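Nrps/pks (Streptomyces albus, PDB 4OPF) is a ketosynthase domain (OzmH KS8) of an AT-less type I polyketide synthase, probably handling acyl chains during oxazolomycin assembly. Local coordinates at residues A[82-87]-A[227-232]; A[270-275]-A[307-312]; A[284-289]-A[312-317]. All coordinates share one frame; numbering follows the deposited sequence.

Interaction 1: residues A[82-87]-A[227-232]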
loop_
_atom_site.group_PDB
_atom_site.type_symbol
_atom_site.label_atom_id
_atom_site.label_comp_id
_atom_site.label_asym_id
_atom_site.label_seq_id
_atom_site.Cartn_x
_atom_site.Cartn_y
_atom_site.Cartn_z
ATOM N N LEU A 82 -8.039 -17.487 -8.242
ATOM C CA LEU A 82 -7.715 -18.902 -8.337
ATOM C C LEU A 82 -6.334 -19.111 -8.952
ATOM O O LEU A 82 -5.583 -19.955 -8.508
ATOM C CB LEU A 82 -8.734 -19.623 -9.177
ATOM C CG LEU A 82 -10.156 -19.518 -8.625
ATOM C CD1 LEU A 82 -11.194 -20.091 -9.565
ATOM C CD2 LEU A 82 -10.202 -20.314 -7.349
ATOM N N LEU A 83 -5.998 -18.328 -9.968
ATOM C CA LEU A 83 -4.702 -18.413 -10.569
ATOM C C LEU A 83 -3.591 -18.020 -9.608
ATOM O O LEU A 83 -2.535 -18.628 -9.617
ATOM C CB LEU A 83 -4.675 -17.487 -11.771
ATOM C CG LEU A 83 -3.450 -17.450 -12.650
ATOM C CD1 LEU A 83 -3.122 -18.809 -13.162
ATOM C CD2 LEU A 83 -3.672 -16.484 -13.819
ATOM N N LEU A 84 -3.799 -16.970 -8.827
ATOM C CA LEU A 84 -2.830 -16.566 -7.811
ATOM C C LEU A 84 -2.607 -17.648 -6.758
ATOM O O LEU A 84 -1.493 -17.817 -6.261
ATOM C CB LEU A 84 -3.287 -15.319 -7.080
ATOM C CG LEU A 84 -2.930 -14.034 -7.769
ATOM C CD1 LEU A 84 -3.546 -12.918 -6.932
ATOM C CD2 LEU A 84 -1.410 -13.817 -7.863
ATOM N N LEU A 85 -3.673 -18.341 -6.360
ATOM C CA LEU A 85 -3.516 -19.447 -5.405
ATOM C C LEU A 85 -2.550 -20.538 -5.943
ATOM O O LEU A 85 -1.645 -20.981 -5.233
ATOM C CB LEU A 85 -4.880 -20.095 -5.075
ATOM C CG LEU A 85 -5.737 -19.258 -4.116
ATOM C CD1 LEU A 85 -7.158 -19.781 -4.100
ATOM C CD2 LEU A 85 -5.170 -19.363 -2.711
ATOM N N GLU A 86 -2.749 -20.928 -7.189
ATOM C CA GLU A 86 -1.857 -21.908 -7.835
ATOM C C GLU A 86 -0.458 -21.381 -7.907
ATOM O O GLU A 86 0.486 -22.080 -7.552
ATOM C CB GLU A 86 -2.236 -22.252 -9.283
ATOM C CG GLU A 86 -3.406 -23.120 -9.466
ATOM C CD GLU A 86 -3.593 -23.626 -10.910
ATOM O OE1 GLU A 86 -2.799 -23.300 -11.847
ATOM O OE2 GLU A 86 -4.588 -24.370 -11.110
ATOM N N GLU A 87 -0.310 -20.197 -8.448
ATOM C CA GLU A 87 1.050 -19.695 -8.648
ATOM C C GLU A 87 1.773 -19.411 -7.348
ATOM O O GLU A 87 2.984 -19.512 -7.300
ATOM C CB GLU A 87 1.066 -18.463 -9.499
ATOM C CG GLU A 87 0.715 -18.770 -10.926
ATOM C CD GLU A 87 1.731 -19.714 -11.596
ATOM O OE1 GLU A 87 2.983 -19.652 -11.359
ATOM O OE2 GLU A 87 1.244 -20.535 -12.364
ATOM N N VAL A 227 0.711 -13.761 -14.916
ATOM C CA VAL A 227 0.831 -13.849 -13.463
ATOM C C VAL A 227 2.259 -14.209 -13.075
ATOM O O VAL A 227 2.943 -15.018 -13.720
ATOM C CB VAL A 227 -0.191 -14.870 -12.877
ATOM C CG1 VAL A 227 0.003 -16.237 -13.479
ATOM C CG2 VAL A 227 -0.142 -14.976 -11.346
ATOM N N GLY A 228 2.699 -13.594 -11.995
ATOM C CA GLY A 228 4.010 -13.869 -11.427
ATOM C C GLY A 228 3.961 -13.704 -9.935
ATOM O O GLY A 228 3.257 -12.821 -9.415
ATOM N N VAL A 229 4.669 -14.572 -9.236
ATOM C CA VAL A 229 4.772 -14.494 -7.784
ATOM C C VAL A 229 6.208 -14.663 -7.346
ATOM O O VAL A 229 6.902 -15.576 -7.835
ATOM C CB VAL A 229 3.916 -15.589 -7.116
ATOM C CG1 VAL A 229 3.952 -15.438 -5.629
ATOM C CG2 VAL A 229 2.470 -15.537 -7.644
ATOM N N LEU A 230 6.659 -13.772 -6.457
ATOM C CA LEU A 230 8.000 -13.853 -5.796
ATOM C C LEU A 230 7.828 -14.083 -4.312
ATOM O O LEU A 230 6.898 -13.521 -3.702
ATOM C CB LEU A 230 8.742 -12.540 -5.928
ATOM C CG LEU A 230 8.822 -11.998 -7.332
ATOM C CD1 LEU A 230 9.507 -10.665 -7.278
ATOM C CD2 LEU A 230 9.562 -12.971 -8.253
ATOM N N LEU A 231 8.692 -14.907 -3.736
ATOM C CA LEU A 231 8.827 -14.963 -2.298
ATOM C C LEU A 231 10.144 -14.259 -1.945
ATOM O O LEU A 231 11.202 -14.613 -2.480
ATOM C CB LEU A 231 8.769 -16.405 -1.778
ATOM C CG LEU A 231 8.951 -16.588 -0.246
ATOM C CD1 LEU A 231 7.805 -16.050 0.571
ATOM C CD2 LEU A 231 9.120 -18.043 0.143
ATOM N N LEU A 232 10.069 -13.312 -1.018
ATOM C CA LEU A 232 11.177 -12.475 -0.588
ATOM C C LEU A 232 11.491 -12.592 0.882
ATOM O O LEU A 232 10.588 -12.692 1.717
ATOM C CB LEU A 232 10.831 -11.040 -0.836
ATOM C CG LEU A 232 10.337 -10.659 -2.219
ATOM C CD1 LEU A 232 10.037 -9.178 -2.298
ATOM C CD2 LEU A 232 11.339 -11.004 -3.299
#
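Leu-83 sets its CG opposite its own backbone N (chi1 -176°), a rotation that places the isobutyl group of this helix 79-95 residue against Val-227 of strand 226-234. Val-227 answers with CG1 in the crowded position between its N and carbonyl carbon (chi1 58°), which turns one methyl to Leu-83 and the other to Leu-84, with Glu-87 CG against both. Val-227 CG1 touches both Leu-83 CD2 and Glu-87 CG, each at 3.7 Å, from directions roughly at right angles. The second methyl, Val-227 CG2, meets the end of Leu-84 (CD2 at 3.9 Å), and these two side chains cross obliquely. Two residues along the strand, on the same face, Val-229 CG2 packs against Glu-87 CB at 3.7 Å.

Of its side chain, Glu-87 brings CB and CG to the valines. Its carboxylate is directed to strand 9-17, where OE1 bonds to the hydroxyl of Ser-15 and OE2 pairs with Arg-17; these two residues are also backbone partners of Val-229 and Val-227. Leu-84 extends the same apolar layer to Ala-185 on strand 181-188 and to helix 138-147. In the thiolase-like fold of ketosynthases this is a helix laid on one face of the N-terminal half of the sheet, its axis 42° from the strand. Cutting Leu-83 back to an alanine would probably open a gap beside CG1 and CB of Val-227. With no hydrogen bond between the two segments, helix and strand are joined here by buried methyl and methylene surface, while the Glu-87 carboxylate is probably balanced by Arg-17, with Ser-15 as its hydrogen-bond partner.

Interaction 2: residues A[270-275]-A[307-312]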
loop_
_atom_site.group_PDB
_atom_site.type_symbol
_atom_site.label_atom_id
_atom_site.label_comp_id
_atom_site.label_asym_id
_atom_site.label_seq_id
_atom_site.Cartn_x
_atom_site.Cartn_y
_atom_site.Cartn_z
ATOM N N ALA A 270 10.134 13.510 -13.197
ATOM C CA ALA A 270 9.711 12.459 -12.277
ATOM C C ALA A 270 10.326 11.130 -12.701
ATOM O O ALA A 270 10.707 10.341 -11.880
ATOM C CB ALA A 270 8.196 12.346 -12.258
ATOM N N GLN A 271 10.470 10.898 -13.990
ATOM C CA GLN A 271 11.170 9.683 -14.467
ATOM C C GLN A 271 12.646 9.683 -14.101
ATOM O O GLN A 271 13.120 8.701 -13.561
ATOM C CB GLN A 271 10.974 9.496 -15.956
ATOM C CG GLN A 271 9.507 9.252 -16.322
ATOM C CD GLN A 271 9.297 8.951 -17.828
ATOM O OE1 GLN A 271 10.226 8.651 -18.572
ATOM N NE2 GLN A 271 8.078 9.028 -18.246
ATOM N N ARG A 272 13.341 10.800 -14.300
ATOM C CA ARG A 272 14.697 10.920 -13.796
ATOM C C ARG A 272 14.752 10.710 -12.291
ATOM O O ARG A 272 15.562 9.941 -11.817
ATOM C CB ARG A 272 15.312 12.261 -14.154
ATOM C CG ARG A 272 15.554 12.460 -15.639
ATOM C CD ARG A 272 16.289 13.775 -15.970
ATOM N NE ARG A 272 15.484 14.969 -15.859
ATOM C CZ ARG A 272 14.724 15.487 -16.821
ATOM N NH1 ARG A 272 14.017 16.586 -16.603
ATOM N NH2 ARG A 272 14.634 14.928 -18.014
ATOM N N GLY A 273 13.870 11.366 -11.551
ATOM C CA GLY A 273 13.907 11.321 -10.114
ATOM C C GLY A 273 13.709 9.908 -9.553
ATOM O O GLY A 273 14.383 9.511 -8.628
ATOM N N VAL A 274 12.773 9.135 -10.110
ATOM C CA VAL A 274 12.487 7.823 -9.543
ATOM C C VAL A 274 13.667 6.908 -9.819
ATOM O O VAL A 274 14.048 6.081 -8.982
ATOM C CB VAL A 274 11.171 7.241 -10.050
ATOM C CG1 VAL A 274 11.314 6.643 -11.443
ATOM C CG2 VAL A 274 10.720 6.184 -9.104
HETATM N N MSE A 275 14.298 7.083 -10.960
HETATM C CA MSE A 275 15.458 6.227 -11.262
HETATM C C MSE A 275 16.644 6.623 -10.394
HETATM O O MSE A 275 17.312 5.750 -9.841
HETATM C CB MSE A 275 15.869 6.277 -12.723
HETATM C CG MSE A 275 14.787 5.720 -13.663
HETATM SE SE MSE A 275 15.469 5.513 -15.512
HETATM C CE MSE A 275 15.256 7.349 -16.036
ATOM N N LEU A 307 14.230 7.339 -23.122
ATOM C CA LEU A 307 15.629 7.122 -23.515
ATOM C C LEU A 307 16.562 8.276 -23.055
ATOM O O LEU A 307 17.645 8.050 -22.582
ATOM C CB LEU A 307 15.737 6.996 -25.029
ATOM C CG LEU A 307 15.118 5.728 -25.630
ATOM C CD1 LEU A 307 15.322 5.805 -27.116
ATOM C CD2 LEU A 307 15.712 4.441 -25.142
ATOM N N LYS A 308 16.102 9.503 -23.156
ATOM C CA LYS A 308 16.880 10.637 -22.664
ATOM C C LYS A 308 16.998 10.609 -21.171
ATOM O O LYS A 308 18.016 10.980 -20.636
ATOM C CB LYS A 308 16.223 11.941 -23.082
ATOM C CG LYS A 308 16.310 12.140 -24.587
ATOM C CD LYS A 308 15.685 13.471 -24.999
ATOM C CE LYS A 308 15.791 13.664 -26.518
ATOM N NZ LYS A 308 15.064 14.870 -27.033
ATOM N N ALA A 309 15.966 10.147 -20.474
ATOM C CA ALA A 309 16.032 10.137 -19.016
ATOM C C ALA A 309 17.001 9.058 -18.518
ATOM O O ALA A 309 17.788 9.283 -17.556
ATOM C CB ALA A 309 14.639 9.906 -18.427
ATOM N N ILE A 310 16.940 7.871 -19.133
ATOM C CA ILE A 310 17.976 6.833 -18.897
ATOM C C ILE A 310 19.423 7.346 -19.120
ATOM O O ILE A 310 20.277 7.219 -18.234
ATOM C CB ILE A 310 17.728 5.597 -19.751
ATOM C CG1 ILE A 310 16.435 4.929 -19.220
ATOM C CG2 ILE A 310 18.920 4.619 -19.643
ATOM C CD1 ILE A 310 15.858 3.897 -20.179
ATOM N N ALA A 311 19.668 7.970 -20.252
ATOM C CA ALA A 311 20.981 8.508 -20.512
ATOM C C ALA A 311 21.396 9.518 -19.437
ATOM O O ALA A 311 22.552 9.467 -18.931
ATOM C CB ALA A 311 21.049 9.143 -21.898
ATOM N N ALA A 312 20.473 10.407 -19.050
ATOM C CA ALA A 312 20.803 11.458 -18.099
ATOM C C ALA A 312 21.114 10.906 -16.715
ATOM O O ALA A 312 22.006 11.388 -16.041
ATOM C CB ALA A 312 19.709 12.522 -18.034
#
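Helices 268-282 and 300-314 run in the same general direction, their short axes 40° apart and 9.2 Å distant at closest approach. The backbones come nearest where Arg-272 faces Ala-309, with only 5.4 Å between the two CA atoms, a spacing that the small alanine permits. Ala-309 points its methyl at the other helix, into the space bordered by Gln-271, Arg-272 and Met-275. From Arg-272 it is the methylene CG that touches, 3.9 Å from Ala-309 CB; Arg-272 CD then comes to 4.2 Å from Ala-312 CB at the more exposed border of the contact, before a bend at chi3 turns the guanidinium off this helix. Gln-271 adds its CB from the preceding position, more loosely.

Both helices cover one face of the C-terminal half of the thiolase-like sheet. Helix 300-314 is the connection of a beta-alpha-beta crossover between the adjacent parallel strands 291-293 and 322-325, and helix 268-282 lies beside it, its Val-274 resting on strands 390-396 and 401-408.

Met-275, present as selenomethionine, fills the inner side of the interface. Its chain stays extended as far as the selenium and then folds at chi3 (-81°), which turns the terminal CE back toward the helix 300-314 backbone. There CE sits 3.6 Å from Ala-309 CB and 3.5 Å from the carbonyl carbon of Ala-309, so the methyl packs on the peptide unit as well as on the side chain. The selenium meets Ile-310 instead: the two side chains cross at about a right angle, SE to CG1 at 3.9 Å, although the CB of Ile-310 is directed away from helix 268-282. On the sheet side Met-275 also touches His-404 of strand 401-408.

Interaction 3: residues A[284-289]-A[312-317]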
loop_
_atom_site.group_PDB
_atom_site.type_symbol
_atom_site.label_atom_id
_atom_site.label_comp_id
_atom_site.label_asym_id
_atom_site.label_seq_id
_atom_site.Cartn_x
_atom_site.Cartn_y
_atom_site.Cartn_z
ATOM N N VAL A 284 24.597 1.720 -5.450
ATOM C CA VAL A 284 25.501 1.230 -6.515
ATOM C C VAL A 284 25.864 2.377 -7.445
ATOM O O VAL A 284 25.120 3.330 -7.534
ATOM C CB VAL A 284 24.916 0.026 -7.316
ATOM C CG1 VAL A 284 24.550 -1.094 -6.345
ATOM C CG2 VAL A 284 23.695 0.406 -8.092
ATOM N N ALA A 285 26.997 2.293 -8.120
ATOM C CA ALA A 285 27.309 3.294 -9.133
ATOM C C ALA A 285 26.392 3.100 -10.339
ATOM O O ALA A 285 26.103 1.984 -10.736
ATOM C CB ALA A 285 28.775 3.177 -9.532
ATOM N N ALA A 286 25.943 4.176 -10.946
ATOM C CA ALA A 286 25.153 4.069 -12.175
ATOM C C ALA A 286 25.803 3.215 -13.254
ATOM O O ALA A 286 25.125 2.460 -13.943
ATOM C CB ALA A 286 24.909 5.472 -12.729
ATOM N N ASP A 287 27.101 3.376 -13.455
ATOM C CA ASP A 287 27.819 2.611 -14.473
ATOM C C ASP A 287 27.841 1.106 -14.239
ATOM O O ASP A 287 28.134 0.349 -15.149
ATOM C CB ASP A 287 29.276 3.101 -14.551
ATOM C CG ASP A 287 29.482 4.256 -15.550
ATOM O OD1 ASP A 287 28.657 4.541 -16.428
ATOM O OD2 ASP A 287 30.541 4.903 -15.451
ATOM N N ASP A 288 27.578 0.661 -13.012
ATOM C CA ASP A 288 27.540 -0.745 -12.725
ATOM C C ASP A 288 26.259 -1.409 -13.173
ATOM O O ASP A 288 26.236 -2.635 -13.273
ATOM C CB ASP A 288 27.765 -1.004 -11.242
ATOM C CG ASP A 288 29.211 -0.703 -10.818
ATOM O OD1 ASP A 288 30.121 -0.833 -11.626
ATOM O OD2 ASP A 288 29.411 -0.340 -9.673
ATOM N N VAL A 289 25.221 -0.633 -13.452
ATOM C CA VAL A 289 23.947 -1.214 -13.937
ATOM C C VAL A 289 24.120 -1.407 -15.446
ATOM O O VAL A 289 24.262 -0.458 -16.185
ATOM C CB VAL A 289 22.752 -0.326 -13.610
ATOM C CG1 VAL A 289 21.444 -0.923 -14.113
ATOM C CG2 VAL A 289 22.662 -0.069 -12.105
ATOM N N ALA A 312 20.473 10.407 -19.050
ATOM C CA ALA A 312 20.803 11.458 -18.099
ATOM C C ALA A 312 21.114 10.906 -16.715
ATOM O O ALA A 312 22.006 11.388 -16.041
ATOM C CB ALA A 312 19.709 12.522 -18.034
ATOM N N VAL A 313 20.422 9.878 -16.291
ATOM C CA VAL A 313 20.597 9.376 -14.973
ATOM C C VAL A 313 21.728 8.335 -14.936
ATOM O O VAL A 313 22.543 8.340 -14.009
ATOM C CB VAL A 313 19.317 8.704 -14.452
ATOM C CG1 VAL A 313 19.605 7.854 -13.215
ATOM C CG2 VAL A 313 18.270 9.739 -14.092
ATOM N N TYR A 314 21.725 7.417 -15.891
ATOM C CA TYR A 314 22.621 6.246 -15.863
ATOM C C TYR A 314 23.978 6.439 -16.533
ATOM O O TYR A 314 24.957 5.777 -16.137
ATOM C CB TYR A 314 21.919 5.022 -16.503
ATOM C CG TYR A 314 21.073 4.303 -15.501
ATOM C CD1 TYR A 314 21.664 3.463 -14.630
ATOM C CD2 TYR A 314 19.722 4.479 -15.413
ATOM C CE1 TYR A 314 20.953 2.766 -13.724
ATOM C CE2 TYR A 314 18.980 3.819 -14.461
ATOM C CZ TYR A 314 19.601 2.952 -13.628
ATOM O OH TYR A 314 18.999 2.286 -12.604
ATOM N N ARG A 315 24.023 7.325 -17.520
ATOM C CA ARG A 315 25.208 7.525 -18.361
ATOM C C ARG A 315 25.603 8.992 -18.569
ATOM O O ARG A 315 26.059 9.371 -19.642
ATOM C CB ARG A 315 25.051 6.809 -19.717
ATOM C CG ARG A 315 25.028 5.269 -19.621
ATOM C CD ARG A 315 26.253 4.676 -18.938
ATOM N NE ARG A 315 26.199 3.220 -18.937
ATOM C CZ ARG A 315 25.729 2.462 -17.940
ATOM N NH1 ARG A 315 25.257 2.975 -16.832
ATOM N NH2 ARG A 315 25.712 1.154 -18.069
ATOM N N ASP A 316 25.451 9.804 -17.534
ATOM C CA ASP A 316 25.758 11.221 -17.644
ATOM C C ASP A 316 27.263 11.375 -17.648
ATOM O O ASP A 316 27.895 11.069 -16.670
ATOM C CB ASP A 316 25.133 11.985 -16.460
ATOM C CG ASP A 316 25.191 13.463 -16.658
ATOM O OD1 ASP A 316 25.521 13.866 -17.804
ATOM O OD2 ASP A 316 25.005 14.236 -15.684
ATOM N N GLY A 317 27.827 11.783 -18.766
ATOM C CA GLY A 317 29.275 11.892 -18.932
ATOM C C GLY A 317 29.983 10.538 -18.995
ATOM O O GLY A 317 31.156 10.450 -18.637
HETATM O O HOH W 1 27.475 6.919 -15.109
#
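The short 3-10 turn 286-288 sits against the C-terminal end of helix 300-314, with the CA atoms of Ala-286 and Tyr-314 5.0 Å apart. Here, in the C-terminal half of the thiolase-like fold, the loop joining helix 268-282 to strand 291-293 meets that helix end, held by an arginine that ties together backbone carbonyls of both segments. Arg-315, the first residue past the helical conformation, bends at chi2 (-56°) and folds its guanidinium back over the end of helix 300-314. NH1 donates to two carbonyls, Ala-286 O at 2.9 Å and, on a straighter path, Tyr-314 O of its own segment, in both cases from above the carbonyl plane. Ala-286 O also takes the N-H of Val-289, which arrives from the opposite face of that plane. NH2 gives a nearly straight bond (164°) to Val-289 O, 2.9 Å away and close to the guanidinium plane; NE and NH2 further bind Thr-320 O and Pro-321 O.

Asp-287 contributes differently: OD1 lies over one guanidinium face in a long salt bridge, 3.8 Å from Arg-315 NE, with no N-H aimed at it, and hydrogen-bonds Ser-318. Tyr-314 receives Ala-286 O at its ring edge and Val-289 CB obliquely, 3.6 Å from CE1, while its hydroxyl bonds to His-404. One water donates to Tyr-314 O at 2.9 Å and, weakly, to Asp-287 OD1.

Overall arrangement
From the N terminus, interaction 1 comes first: strand 226-234 returns to helix 79-95 and closes a loop of about 140 residues in the N-terminal half of the fold before the other two begin. Interactions 2 and 3 close connections of about 32 and 23 residues, both spanning strand 291-293, and they cross, the order being 270-275, 284-289, 307-312, 312-317. They share Ala-312, so helix 300-314 meets helix 268-282 along its side and, at its C-terminal end, the loop that follows helix 268-282. Their centres are 11 Å apart, and Met-275 packs on Tyr-314 between them. Interaction 1 lies on the opposite side of the chain's centre, about 17 Å from either at the nearest atoms.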